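Local atomic coordinates of putative NAD(P)H-flavin oxidoreductase (Neisseria meningitidis serogroup A / serotype 4A, PDB entry 6WT2), a protein that probably reduces nitro compounds, as NfsB-type chloramphenicol reductases of the nitroreductase family do, using bound FMN and NADH or NADPH. Residues L13-N18 / A160-I165; R23-A28 / D81-L86; F101-L106 / K119-Y124; A176-V181 / W194-A199. All coordinates share one frame; numbering follows the deposited sequence. Where two conformers were deposited one is given.

In the fold
The four contacts lie at different ranges from the bound flavin of a two-subunit nitroreductase. Interaction 2 holds R23, which bonds directly to FMN. In interaction 1 the side chain of A161 lies about 3 Å from that of R19, another FMN-binding residue; the centres of interactions 1 and 2 are about 18 Å apart. Interactions 2 and 4 reach neighbouring strands of one antiparallel sheet, 85-92 and 194-203, and their nearest atoms are about 4 Å apart. Interaction 3 lies about 37 Å from interaction 1, centre to centre, with the Y124 side chain about 6 Å from a bound nicotinic acid. It meets interaction 4 where F101 CE1 packs on W194 CH2 at 4.0 Å.

Interaction 1: residues L13-N18 / A160-I165; sequences LSAFKN and AAMAGI
The backbones run closest where A15 faces M162, their CA atoms 4.8 Å apart, and again where N18 faces A161, so that the C-terminal part of helix 9-16 and the residues after it rest against the last turn of the long helix 138-162. That long helix of the nitroreductase fold closes in a Schellman motif: I165 N returns to A160 O, and G164, at a positive phi that suits a residue without CB, sends its N back to A161 O. The same oxygen takes a second donor from across the contact, N18 ND2, at 3.1 Å with an N-H...O angle of 160°. The two donors arrive from opposite faces of the carbonyl plane, N18 ND2 sitting above it, 37° out of the plane and off the lone pairs. Asparagine suits the place because its short amide can serve two chains: ND2 also donates to T5 O of the second subunit. With CG of N18 beside its backbone N (chi1 -64°), CB can rest only 3.3 Å from A161 O while the amide reaches past it. Alanines at 15 and 161 keep the two backbones close. L7 of the second subunit packs on both A15 and M162, so this buried junction adjoins the dimer interface. M162, a selenomethionine, bends at chi3 and brings its terminal methyl back over A15; M162 CE and A15 CB meet at a tight 3.5 Å.

Interaction 2: residues R23-A28 / D81-L86; sequences RHYDAA and DTASHL. With FMN (flavin mononucleotide), chain G.
A27 and T82 bring their CA atoms within 4.2 Å of each other, remarkably close for two segments that do not pair as strands. In this part of the nitroreductase fold, an irregular loop following helix 9-16 lies against the link from helix 79-82 into strand 85-92. T82 fills the junction: T82 CB is 3.5 Å from Y25 O, and OG1, near the plane of the Y25 ring at its edge, accepts a weak bond from Y25 N at 3.4 Å and has another weak hydrogen bond with D78 O. A small branched hydroxyl residue suits this spot, since its methyl also packs on A27 CB. The Y25 ring passes A83, its CD2 3.7 Å from A83 CB; alanine is slim enough to fit beside it. At the far end of the ring, Y25 OH is hydrogen-bonded to T201 OG1, tying the loop to strand 194-203. D26 turns away and shapes the loop instead, its OD1 accepting from A28 N in an Asx turn. At the other end of the loop R23, bent at chi2 (86°), lays the edge of its guanidinium against the flavin. R23 NE donates to FMN O2 at 2.8 Å, and R23 NH2 to FMN N1 at 3.2 Å.

Interaction 3: residues F101-L106 / K119-Y124; sequences FMLESL and KSLARY
M102, a selenomethionine, reaches toward Y124 with a chain folded at chi2 and chi3, so that its methyl CE lies 3.9 Å from CE2 of the tyrosine ring. Helices 100-108 and 114-131 meet here; the axes of segments 101-106 and 119-124 pass 11.4 Å apart, their directions 123° from each other, a separation bridged by large side chains. L103 contributes only the loose touch of CD1 on L121 CD1. S105 turns its hydroxyl back to M102 O, and a water donating to S105 OG also bonds to Y124 OH at 2.7 Å. L106 does most of the filling: CG, anti to its own N (chi1 175°), points both methyls across, CD2 against L121 CD2 at 3.8 Å and CD1 beside Y124 OH at 3.6 Å. Small S120 fits beneath that fork. Methyls of M102 and L106 beside the Y124 ring, with water and R109 NH1 bonded at its hydroxyl, are consistent with Y124 being a second-shell partner that holds R109, a residue of the FMN and nicotinic acid pocket.

Interaction 4: residues A176-V181 / W194-A199; sequences ADMERV and WGVSVA
M178 and V196 form the close part of this contact. The selenomethionine's CG, swung anti to its backbone N (chi1 -176°), comes over the valine fork, 4.0 Å from V196 CG2 and 4.1 Å from V196 CG1, and the two side chains cross at about a right angle. Beyond CG the chain bends twice, and M178 also packs on S73, F173 and I69; a long, pliable residue suits such an uneven surround. V196, branched at CB as strand residues often are, spreads its methyls toward the helix and also lies on V88 and L90 of the neighbouring strand. Helix 175-185 thus covers one face of the antiparallel sheet in the alpha+beta fold of the nitroreductase family; the axes of segments 176-181 and 194-199 approach to 8.3 Å, their directions 130° apart. The other face belongs to helix 138-162, which meets S197 and V198. Toward E179 the packing is looser. In the conformer described, its chain stretches beside the strand and OE1 stops 4.2 Å from G195 CA and 4.1 Å from W194 O, with no hydrogen bond to either. The carboxylate has a long, weak ion pair with K93 instead, and a second conformer of E179 makes even this placement uncertain. On the outer side of the helix R180 NH1 sits 3.1 Å from D177 OD1, but the oxygen lies well out of the guanidinium plane, so the pair is held by charge alone.

Interaction 1: residues L13-N18 / A160-I165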
loop_
_atom_site.group_PDB
_atom_site.type_symbol
_atom_site.label_atom_id
_atom_site.label_comp_id
_atom_site.label_asym_id
_atom_site.label_seq_id
_atom_site.Cartn_x
_atom_site.Cartn_y
_atom_site.Cartn_z
ATOM N N LEU A 13 -12.904 -13.495 1.218
ATOM C CA LEU A 13 -13.643 -12.287 0.865
ATOM C C LEU A 13 -14.589 -11.865 1.988
ATOM O O LEU A 13 -14.673 -10.674 2.324
ATOM C CB LEU A 13 -14.413 -12.517 -0.440
ATOM C CG LEU A 13 -15.182 -11.339 -1.037
ATOM C CD1 LEU A 13 -14.231 -10.209 -1.409
ATOM C CD2 LEU A 13 -16.007 -11.790 -2.240
ATOM N N SER A 14 -15.301 -12.827 2.589
ATOM C CA SER A 14 -16.236 -12.492 3.660
ATOM C C SER A 14 -15.520 -11.831 4.833
ATOM O O SER A 14 -16.027 -10.866 5.419
ATOM C CB SER A 14 -16.973 -13.743 4.133
ATOM O OG SER A 14 -17.983 -14.112 3.228
ATOM N N ALA A 15 -14.338 -12.340 5.196
ATOM C CA ALA A 15 -13.608 -11.761 6.320
ATOM C C ALA A 15 -12.992 -10.415 5.946
ATOM O O ALA A 15 -12.978 -9.487 6.762
ATOM C CB ALA A 15 -12.537 -12.739 6.797
ATOM N N PHE A 16 -12.496 -10.293 4.706
ATOM C CA PHE A 16 -11.993 -9.017 4.194
ATOM C C PHE A 16 -13.046 -7.913 4.297
ATOM O O PHE A 16 -12.720 -6.761 4.611
ATOM C CB PHE A 16 -11.544 -9.218 2.749
ATOM C CG PHE A 16 -10.909 -8.012 2.098
ATOM C CD1 PHE A 16 -9.524 -7.873 2.075
ATOM C CD2 PHE A 16 -11.690 -7.068 1.431
ATOM C CE1 PHE A 16 -8.926 -6.788 1.448
ATOM C CE2 PHE A 16 -11.105 -5.975 0.795
ATOM C CZ PHE A 16 -9.717 -5.836 0.806
ATOM N N LYS A 17 -14.315 -8.247 4.046
ATOM C CA LYS A 17 -15.385 -7.258 4.110
ATOM C C LYS A 17 -15.666 -6.767 5.528
ATOM O O LYS A 17 -16.437 -5.813 5.689
ATOM C CB LYS A 17 -16.658 -7.827 3.488
ATOM C CG LYS A 17 -16.599 -7.943 1.979
ATOM C CD LYS A 17 -17.837 -8.636 1.426
ATOM C CE LYS A 17 -17.762 -8.815 -0.084
ATOM N NZ LYS A 17 -19.037 -9.369 -0.607
ATOM N N ASN A 18 -15.061 -7.378 6.552
ATOM C CA ASN A 18 -15.158 -6.809 7.894
ATOM C C ASN A 18 -14.577 -5.403 7.944
ATOM O O ASN A 18 -15.015 -4.589 8.760
ATOM C CB ASN A 18 -14.431 -7.688 8.922
ATOM C CG ASN A 18 -15.045 -9.075 9.071
ATOM O OD1 ASN A 18 -16.161 -9.329 8.634
ATOM N ND2 ASN A 18 -14.309 -9.974 9.716
ATOM N N ALA A 160 -6.133 -7.233 10.783
ATOM C CA ALA A 160 -6.887 -6.850 11.979
ATOM C C ALA A 160 -8.380 -7.094 11.804
ATOM O O ALA A 160 -9.031 -7.723 12.651
ATOM C CB ALA A 160 -6.651 -5.376 12.300
ATOM N N ALA A 161 -8.943 -6.566 10.718
ATOM C CA ALA A 161 -10.373 -6.704 10.469
ATOM C C ALA A 161 -10.786 -8.165 10.350
ATOM O O ALA A 161 -11.845 -8.555 10.847
ATOM C CB ALA A 161 -10.752 -5.942 9.205
HETATM N N MSE A 162 -9.960 -8.989 9.711
HETATM C CA MSE A 162 -10.307 -10.394 9.552
HETATM C C MSE A 162 -10.436 -11.092 10.895
HETATM O O MSE A 162 -11.254 -12.005 11.051
HETATM C CB MSE A 162 -9.281 -11.106 8.672
HETATM C CG MSE A 162 -9.369 -10.680 7.222
HETATM SE SE MSE A 162 -8.164 -11.687 6.073
HETATM C CE MSE A 162 -9.237 -13.292 5.885
ATOM N N ALA A 163 -9.653 -10.624 11.870
ATOM C CA ALA A 163 -9.674 -11.155 13.227
ATOM C C ALA A 163 -10.656 -10.427 14.148
ATOM O O ALA A 163 -10.709 -10.744 15.340
ATOM C CB ALA A 163 -8.260 -11.105 13.832
ATOM N N GLY A 164 -11.420 -9.468 13.636
ATOM C CA GLY A 164 -12.461 -8.809 14.405
ATOM C C GLY A 164 -12.098 -7.474 15.022
ATOM O O GLY A 164 -12.804 -7.017 15.928
ATOM N N ILE A 165 -11.027 -6.837 14.566
ATOM C CA ILE A 165 -10.503 -5.623 15.172
ATOM C C ILE A 165 -10.679 -4.497 14.173
ATOM O O ILE A 165 -10.306 -4.635 13.001
ATOM C CB ILE A 165 -9.027 -5.790 15.580
ATOM C CG1 ILE A 165 -8.910 -6.808 16.731
ATOM C CG2 ILE A 165 -8.412 -4.432 15.933
ATOM C CD1 ILE A 165 -7.491 -7.295 16.983
#

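Interaction 2: residues R23-A28 / D81-L86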
loop_
_atom_site.group_PDB
_atom_site.type_symbol
_atom_site.label_atom_id
_atom_site.label_comp_id
_atom_site.label_asym_id
_atom_site.label_seq_id
_atom_site.Cartn_x
_atom_site.Cartn_y
_atom_site.Cartn_z
ATOM N N ARG A 23 -14.297 5.739 12.855
ATOM C CA ARG A 23 -13.863 7.002 13.437
ATOM C C ARG A 23 -14.137 7.108 14.929
ATOM O O ARG A 23 -13.600 8.018 15.573
ATOM C CB ARG A 23 -14.510 8.188 12.718
ATOM C CG ARG A 23 -13.860 8.494 11.383
ATOM C CD ARG A 23 -14.469 7.652 10.273
ATOM N NE ARG A 23 -13.856 7.944 8.980
ATOM C CZ ARG A 23 -14.330 7.508 7.817
ATOM N NH1 ARG A 23 -15.428 6.767 7.784
ATOM N NH2 ARG A 23 -13.705 7.813 6.691
ATOM N N HIS A 24 -14.906 6.182 15.495
ATOM C CA HIS A 24 -15.392 6.289 16.868
ATOM C C HIS A 24 -15.313 4.921 17.516
ATOM O O HIS A 24 -16.074 4.013 17.164
ATOM C CB HIS A 24 -16.825 6.817 16.906
ATOM C CG HIS A 24 -16.986 8.130 16.223
ATOM N ND1 HIS A 24 -16.566 9.314 16.787
ATOM C CD2 HIS A 24 -17.493 8.446 15.010
ATOM C CE1 HIS A 24 -16.831 10.308 15.957
ATOM N NE2 HIS A 24 -17.386 9.807 14.870
ATOM N N TYR A 25 -14.417 4.785 18.480
ATOM C CA TYR A 25 -14.144 3.511 19.114
ATOM C C TYR A 25 -14.759 3.466 20.503
ATOM O O TYR A 25 -15.102 4.496 21.086
ATOM C CB TYR A 25 -12.639 3.275 19.221
ATOM C CG TYR A 25 -11.927 3.178 17.893
ATOM C CD1 TYR A 25 -11.864 1.964 17.212
ATOM C CD2 TYR A 25 -11.294 4.286 17.332
ATOM C CE1 TYR A 25 -11.184 1.848 15.997
ATOM C CE2 TYR A 25 -10.618 4.184 16.119
ATOM C CZ TYR A 25 -10.565 2.959 15.464
ATOM O OH TYR A 25 -9.888 2.846 14.275
ATOM N N ASP A 26 -14.899 2.250 21.020
ATOM C CA ASP A 26 -15.278 2.042 22.414
ATOM C C ASP A 26 -14.062 2.338 23.290
ATOM O O ASP A 26 -13.109 1.554 23.332
ATOM C CB ASP A 26 -15.788 0.617 22.613
ATOM C CG ASP A 26 -16.318 0.370 24.024
ATOM O OD1 ASP A 26 -15.914 1.085 24.970
ATOM O OD2 ASP A 26 -17.148 -0.547 24.184
ATOM N N ALA A 27 -14.100 3.461 24.011
ATOM C CA ALA A 27 -12.938 3.892 24.780
ATOM C C ALA A 27 -12.549 2.913 25.883
ATOM O O ALA A 27 -11.400 2.940 26.345
ATOM C CB ALA A 27 -13.202 5.273 25.385
ATOM N N ALA A 28 -13.459 2.054 26.324
ATOM C CA ALA A 28 -13.126 1.118 27.387
ATOM C C ALA A 28 -12.488 -0.176 26.887
ATOM O O ALA A 28 -11.955 -0.932 27.705
ATOM C CB ALA A 28 -14.375 0.790 28.215
ATOM N N ASP A 81 -8.880 10.201 21.465
ATOM C CA ASP A 81 -9.391 9.975 22.808
ATOM C C ASP A 81 -9.898 8.558 23.033
ATOM O O ASP A 81 -9.934 8.103 24.179
ATOM C CB ASP A 81 -10.518 10.963 23.115
ATOM C CG ASP A 81 -10.065 12.406 23.029
ATOM O OD1 ASP A 81 -8.902 12.678 23.394
ATOM O OD2 ASP A 81 -10.871 13.265 22.602
ATOM N N THR A 82 -10.280 7.838 21.983
ATOM C CA THR A 82 -11.011 6.595 22.168
ATOM C C THR A 82 -10.333 5.367 21.587
ATOM O O THR A 82 -10.690 4.254 21.986
ATOM C CB THR A 82 -12.424 6.701 21.562
ATOM O OG1 THR A 82 -12.345 6.845 20.134
ATOM C CG2 THR A 82 -13.191 7.903 22.167
ATOM N N ALA A 83 -9.403 5.524 20.651
ATOM C CA ALA A 83 -8.787 4.361 20.015
ATOM C C ALA A 83 -7.937 3.584 21.013
ATOM O O ALA A 83 -7.285 4.164 21.886
ATOM C CB ALA A 83 -7.927 4.783 18.816
ATOM N N SER A 84 -7.942 2.255 20.874
ATOM C CA SER A 84 -7.036 1.423 21.652
ATOM C C SER A 84 -5.581 1.721 21.298
ATOM O O SER A 84 -4.757 2.007 22.178
ATOM C CB SER A 84 -7.356 -0.054 21.420
ATOM O OG SER A 84 -6.407 -0.870 22.074
ATOM N N HIS A 85 -5.251 1.654 20.011
ATOM C CA HIS A 85 -3.891 1.832 19.542
ATOM C C HIS A 85 -3.848 2.827 18.392
ATOM O O HIS A 85 -4.809 2.970 17.632
ATOM C CB HIS A 85 -3.276 0.494 19.087
ATOM C CG HIS A 85 -2.904 -0.424 20.211
ATOM N ND1 HIS A 85 -3.839 -1.030 21.021
ATOM C CD2 HIS A 85 -1.694 -0.859 20.639
ATOM C CE1 HIS A 85 -3.219 -1.790 21.911
ATOM N NE2 HIS A 85 -1.918 -1.708 21.697
ATOM N N LEU A 86 -2.713 3.514 18.286
ATOM C CA LEU A 86 -2.389 4.389 17.167
ATOM C C LEU A 86 -0.997 4.038 16.658
ATOM O O LEU A 86 -0.062 3.904 17.452
ATOM C CB LEU A 86 -2.438 5.855 17.595
ATOM C CG LEU A 86 -1.855 6.903 16.650
ATOM C CD1 LEU A 86 -2.641 7.004 15.350
ATOM C CD2 LEU A 86 -1.812 8.257 17.364
HETATM N N1 FMN G . -10.669 8.654 7.250
HETATM C C2 FMN G . -10.752 9.675 8.140
HETATM O O2 FMN G . -11.826 9.830 8.764
HETATM N N3 FMN G . -9.723 10.501 8.402
HETATM C C4 FMN G . -8.557 10.427 7.744
HETATM O O4 FMN G . -7.574 11.145 8.038
HETATM C C4A FMN G . -8.398 9.356 6.747
HETATM N N5 FMN G . -7.289 9.291 5.987
HETATM C C5A FMN G . -7.113 8.242 5.139
HETATM C C6 FMN G . -5.841 8.000 4.613
HETATM C C7 FMN G . -5.659 6.934 3.745
HETATM C C7M FMN G . -4.298 6.653 3.146
HETATM C C8 FMN G . -6.793 6.029 3.428
HETATM C C8M FMN G . -6.548 4.811 2.570
HETATM C C9 FMN G . -8.041 6.230 4.006
HETATM C C9A FMN G . -8.220 7.273 4.907
HETATM N N10 FMN G . -9.467 7.465 5.542
HETATM C C10 FMN G . -9.594 8.533 6.439
HETATM C "C1'" FMN G . -10.581 6.536 5.312
HETATM C "C2'" FMN G . -11.300 6.795 3.981
HETATM O "O2'" FMN G . -12.147 7.971 4.054
HETATM C "C3'" FMN G . -12.071 5.522 3.643
HETATM O "O3'" FMN G . -11.118 4.460 3.437
HETATM C "C4'" FMN G . -12.952 5.595 2.390
HETATM O "O4'" FMN G . -13.899 6.647 2.529
HETATM C "C5'" FMN G . -13.673 4.275 2.163
HETATM O "O5'" FMN G . -14.472 3.928 3.289
HETATM P P FMN G . -14.234 2.490 3.980
HETATM O O1P FMN G . -12.742 2.510 4.211
HETATM O O2P FMN G . -15.042 2.428 5.244
HETATM O O3P FMN G . -14.599 1.423 2.988
#

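Interaction 3: residues F101-L106 / K119-Y124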
loop_
_atom_site.group_PDB
_atom_site.type_symbol
_atom_site.label_atom_id
_atom_site.label_comp_id
_atom_site.label_asym_id
_atom_site.label_seq_id
_atom_site.Cartn_x
_atom_site.Cartn_y
_atom_site.Cartn_z
ATOM N N PHE A 101 21.804 1.843 4.922
ATOM C CA PHE A 101 20.534 1.182 5.191
ATOM C C PHE A 101 20.202 0.166 4.108
ATOM O O PHE A 101 19.704 -0.929 4.407
ATOM C CB PHE A 101 19.422 2.224 5.321
ATOM C CG PHE A 101 18.050 1.623 5.524
ATOM C CD1 PHE A 101 17.585 1.351 6.807
ATOM C CD2 PHE A 101 17.239 1.320 4.441
ATOM C CE1 PHE A 101 16.337 0.793 7.005
ATOM C CE2 PHE A 101 15.977 0.765 4.631
ATOM C CZ PHE A 101 15.528 0.496 5.911
HETATM N N MSE A 102 20.461 0.511 2.851
HETATM C CA MSE A 102 20.202 -0.402 1.746
HETATM C C MSE A 102 21.208 -1.549 1.732
HETATM O O MSE A 102 20.854 -2.676 1.392
HETATM C CB MSE A 102 20.222 0.349 0.415
HETATM C CG MSE A 102 19.025 1.311 0.243
HETATM SE SE MSE A 102 17.331 0.353 0.159
HETATM C CE MSE A 102 17.895 -0.961 -1.131
ATOM N N LEU A 103 22.456 -1.263 2.120
ATOM C CA LEU A 103 23.439 -2.335 2.251
ATOM C C LEU A 103 22.953 -3.399 3.230
ATOM O O LEU A 103 23.045 -4.598 2.955
ATOM C CB LEU A 103 24.788 -1.767 2.703
ATOM C CG LEU A 103 25.891 -2.819 2.763
ATOM C CD1 LEU A 103 26.126 -3.387 1.373
ATOM C CD2 LEU A 103 27.178 -2.236 3.354
ATOM N N GLU A 104 22.389 -2.971 4.361
ATOM C CA GLU A 104 21.904 -3.918 5.358
ATOM C C GLU A 104 20.757 -4.760 4.810
ATOM O O GLU A 104 20.705 -5.977 5.045
ATOM C CB GLU A 104 21.486 -3.165 6.630
ATOM C CG GLU A 104 20.992 -4.041 7.785
ATOM C CD GLU A 104 22.120 -4.731 8.576
ATOM O OE1 GLU A 104 23.294 -4.748 8.123
ATOM O OE2 GLU A 104 21.821 -5.263 9.669
ATOM N N SER A 105 19.829 -4.140 4.064
ATOM C CA SER A 105 18.711 -4.902 3.525
ATOM C C SER A 105 19.184 -5.906 2.486
ATOM O O SER A 105 18.637 -7.008 2.404
ATOM C CB SER A 105 17.646 -3.965 2.938
ATOM O OG SER A 105 18.099 -3.348 1.743
ATOM N N LEU A 106 20.234 -5.566 1.734
ATOM C CA LEU A 106 20.791 -6.483 0.744
ATOM C C LEU A 106 21.424 -7.704 1.398
ATOM O O LEU A 106 21.269 -8.827 0.910
ATOM C CB LEU A 106 21.826 -5.757 -0.107
ATOM C CG LEU A 106 22.556 -6.670 -1.090
ATOM C CD1 LEU A 106 21.554 -7.348 -1.998
ATOM C CD2 LEU A 106 23.568 -5.886 -1.922
ATOM N N LYS A 119 27.470 -6.499 -7.595
ATOM C CA LYS A 119 26.658 -6.642 -8.801
ATOM C C LYS A 119 25.192 -6.317 -8.533
ATOM O O LYS A 119 24.496 -5.770 -9.404
ATOM C CB LYS A 119 26.806 -8.062 -9.351
ATOM C CG LYS A 119 26.307 -8.243 -10.778
ATOM C CD LYS A 119 26.860 -9.532 -11.389
ATOM C CE LYS A 119 26.242 -10.778 -10.757
ATOM N NZ LYS A 119 24.816 -10.978 -11.152
ATOM N N SER A 120 24.697 -6.677 -7.349
ATOM C CA SER A 120 23.337 -6.307 -6.959
ATOM C C SER A 120 23.188 -4.797 -6.849
ATOM O O SER A 120 22.203 -4.222 -7.329
ATOM C CB SER A 120 22.974 -6.963 -5.624
ATOM O OG SER A 120 22.817 -8.362 -5.766
ATOM N N LEU A 121 24.145 -4.141 -6.193
ATOM C CA LEU A 121 24.070 -2.694 -6.019
ATOM C C LEU A 121 24.122 -1.969 -7.359
ATOM O O LEU A 121 23.478 -0.926 -7.526
ATOM C CB LEU A 121 25.195 -2.213 -5.090
ATOM C CG LEU A 121 25.124 -2.685 -3.633
ATOM C CD1 LEU A 121 26.339 -2.212 -2.825
ATOM C CD2 LEU A 121 23.816 -2.235 -2.976
ATOM N N ALA A 122 24.872 -2.505 -8.321
ATOM C CA ALA A 122 24.855 -1.947 -9.669
ATOM C C ALA A 122 23.460 -2.021 -10.280
ATOM O O ALA A 122 23.008 -1.064 -10.922
ATOM C CB ALA A 122 25.867 -2.675 -10.560
ATOM N N ARG A 123 22.761 -3.146 -10.088
ATOM C CA ARG A 123 21.393 -3.259 -10.594
ATOM C C ARG A 123 20.448 -2.309 -9.861
ATOM O O ARG A 123 19.587 -1.676 -10.491
ATOM C CB ARG A 123 20.897 -4.700 -10.480
ATOM C CG ARG A 123 21.582 -5.672 -11.429
ATOM C CD ARG A 123 20.856 -7.007 -11.491
ATOM N NE ARG A 123 21.048 -7.797 -10.278
ATOM C CZ ARG A 123 22.091 -8.601 -10.075
ATOM N NH1 ARG A 123 23.027 -8.713 -11.007
ATOM N NH2 ARG A 123 22.207 -9.286 -8.943
ATOM N N TYR A 124 20.588 -2.197 -8.533
ATOM C CA TYR A 124 19.765 -1.246 -7.789
ATOM C C TYR A 124 19.975 0.171 -8.300
ATOM O O TYR A 124 19.021 0.950 -8.397
ATOM C CB TYR A 124 20.095 -1.284 -6.294
ATOM C CG TYR A 124 19.683 -2.518 -5.513
ATOM C CD1 TYR A 124 19.057 -3.599 -6.121
ATOM C CD2 TYR A 124 19.910 -2.579 -4.140
ATOM C CE1 TYR A 124 18.684 -4.722 -5.376
ATOM C CE2 TYR A 124 19.543 -3.677 -3.396
ATOM C CZ TYR A 124 18.938 -4.751 -4.014
ATOM O OH TYR A 124 18.578 -5.837 -3.240
HETATM O O HOH W 1 17.965 -5.143 -0.705
#

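Interaction 4: residues A176-V181 / W194-A199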
loop_
_atom_site.group_PDB
_atom_site.type_symbol
_atom_site.label_atom_id
_atom_site.label_comp_id
_atom_site.label_asym_id
_atom_site.label_seq_id
_atom_site.Cartn_x
_atom_site.Cartn_y
_atom_site.Cartn_z
ATOM N N ALA A 176 4.058 18.344 8.628
ATOM C CA ALA A 176 5.205 19.030 9.224
ATOM C C ALA A 176 5.077 19.119 10.743
ATOM O O ALA A 176 6.066 18.947 11.469
ATOM C CB ALA A 176 5.350 20.423 8.611
ATOM N N ASP A 177 3.871 19.401 11.242
ATOM C CA ASP A 177 3.654 19.434 12.686
ATOM C C ASP A 177 3.882 18.062 13.309
ATOM O O ASP A 177 4.413 17.960 14.415
ATOM C CB ASP A 177 2.235 19.917 13.005
ATOM C CG ASP A 177 2.030 21.385 12.720
ATOM O OD1 ASP A 177 3.014 22.148 12.760
ATOM O OD2 ASP A 177 0.868 21.783 12.466
HETATM N N MSE A 178 3.460 16.999 12.625
HETATM C CA MSE A 178 3.569 15.650 13.160
HETATM C C MSE A 178 5.037 15.298 13.353
HETATM O O MSE A 178 5.423 14.752 14.392
HETATM C CB MSE A 178 2.877 14.635 12.232
HETATM C CG MSE A 178 2.853 13.199 12.780
HETATM SE SE MSE A 178 1.710 13.013 14.385
HETATM C CE MSE A 178 -0.013 12.868 13.470
ATOM N N GLU A 179 5.863 15.613 12.348
ATOM C CA GLU A 179 7.296 15.365 12.481
ATOM C C GLU A 179 7.890 16.201 13.603
ATOM O O GLU A 179 8.703 15.705 14.391
ATOM C CB GLU A 179 8.026 15.653 11.164
ATOM C CG GLU A 179 9.555 15.761 11.326
ATOM C CD GLU A 179 10.312 15.810 10.002
ATOM O OE1 GLU A 179 10.169 14.871 9.188
ATOM O OE2 GLU A 179 11.055 16.789 9.776
ATOM N N ARG A 180 7.495 17.472 13.695
ATOM C CA ARG A 180 8.038 18.340 14.739
ATOM C C ARG A 180 7.753 17.781 16.133
ATOM O O ARG A 180 8.649 17.717 16.980
ATOM C CB ARG A 180 7.463 19.750 14.599
ATOM C CG ARG A 180 7.659 20.638 15.834
ATOM C CD ARG A 180 6.894 21.949 15.703
ATOM N NE ARG A 180 5.501 21.835 16.146
ATOM C CZ ARG A 180 4.513 22.636 15.751
ATOM N NH1 ARG A 180 4.752 23.614 14.886
ATOM N NH2 ARG A 180 3.282 22.454 16.214
ATOM N N VAL A 181 6.514 17.354 16.380
ATOM C CA VAL A 181 6.136 16.866 17.703
ATOM C C VAL A 181 6.757 15.497 17.982
ATOM O O VAL A 181 7.358 15.274 19.043
ATOM C CB VAL A 181 4.599 16.826 17.838
ATOM C CG1 VAL A 181 4.205 16.051 19.095
ATOM C CG2 VAL A 181 4.022 18.239 17.879
ATOM N N TRP A 194 14.320 9.560 8.873
ATOM C CA TRP A 194 12.965 9.034 8.743
ATOM C C TRP A 194 11.979 10.184 8.599
ATOM O O TRP A 194 12.200 11.274 9.136
ATOM C CB TRP A 194 12.581 8.176 9.960
ATOM C CG TRP A 194 13.465 6.969 10.138
ATOM C CD1 TRP A 194 14.599 6.879 10.898
ATOM C CD2 TRP A 194 13.283 5.687 9.536
ATOM N NE1 TRP A 194 15.142 5.616 10.795
ATOM C CE2 TRP A 194 14.345 4.865 9.968
ATOM C CE3 TRP A 194 12.326 5.155 8.659
ATOM C CZ2 TRP A 194 14.474 3.540 9.558
ATOM C CZ3 TRP A 194 12.454 3.840 8.262
ATOM C CH2 TRP A 194 13.518 3.049 8.704
ATOM N N GLY A 195 10.882 9.936 7.869
ATOM C CA GLY A 195 9.832 10.924 7.735
ATOM C C GLY A 195 8.469 10.284 7.900
ATOM O O GLY A 195 8.282 9.092 7.651
ATOM N N VAL A 196 7.500 11.105 8.304
ATOM C CA VAL A 196 6.153 10.590 8.526
ATOM C C VAL A 196 5.474 10.298 7.191
ATOM O O VAL A 196 5.515 11.106 6.256
ATOM C CB VAL A 196 5.335 11.570 9.376
ATOM C CG1 VAL A 196 3.866 11.182 9.351
ATOM C CG2 VAL A 196 5.893 11.579 10.824
ATOM N N SER A 197 4.854 9.127 7.103
ATOM C CA SER A 197 4.249 8.605 5.886
ATOM C C SER A 197 2.727 8.609 5.922
ATOM O O SER A 197 2.074 9.144 5.012
ATOM C CB SER A 197 4.747 7.173 5.645
ATOM O OG SER A 197 4.092 6.622 4.521
ATOM N N VAL A 198 2.148 8.006 6.964
ATOM C CA VAL A 198 0.711 7.771 7.102
ATOM C C VAL A 198 0.482 7.279 8.528
ATOM O O VAL A 198 1.437 6.918 9.226
ATOM C CB VAL A 198 0.221 6.746 6.052
ATOM C CG1 VAL A 198 0.828 5.373 6.347
ATOM C CG2 VAL A 198 -1.329 6.704 5.943
ATOM N N ALA A 199 -0.768 7.292 8.995
ATOM C CA ALA A 199 -1.101 6.782 10.322
ATOM C C ALA A 199 -2.295 5.841 10.215
ATOM O O ALA A 199 -2.973 5.773 9.185
ATOM C CB ALA A 199 -1.395 7.922 11.311
#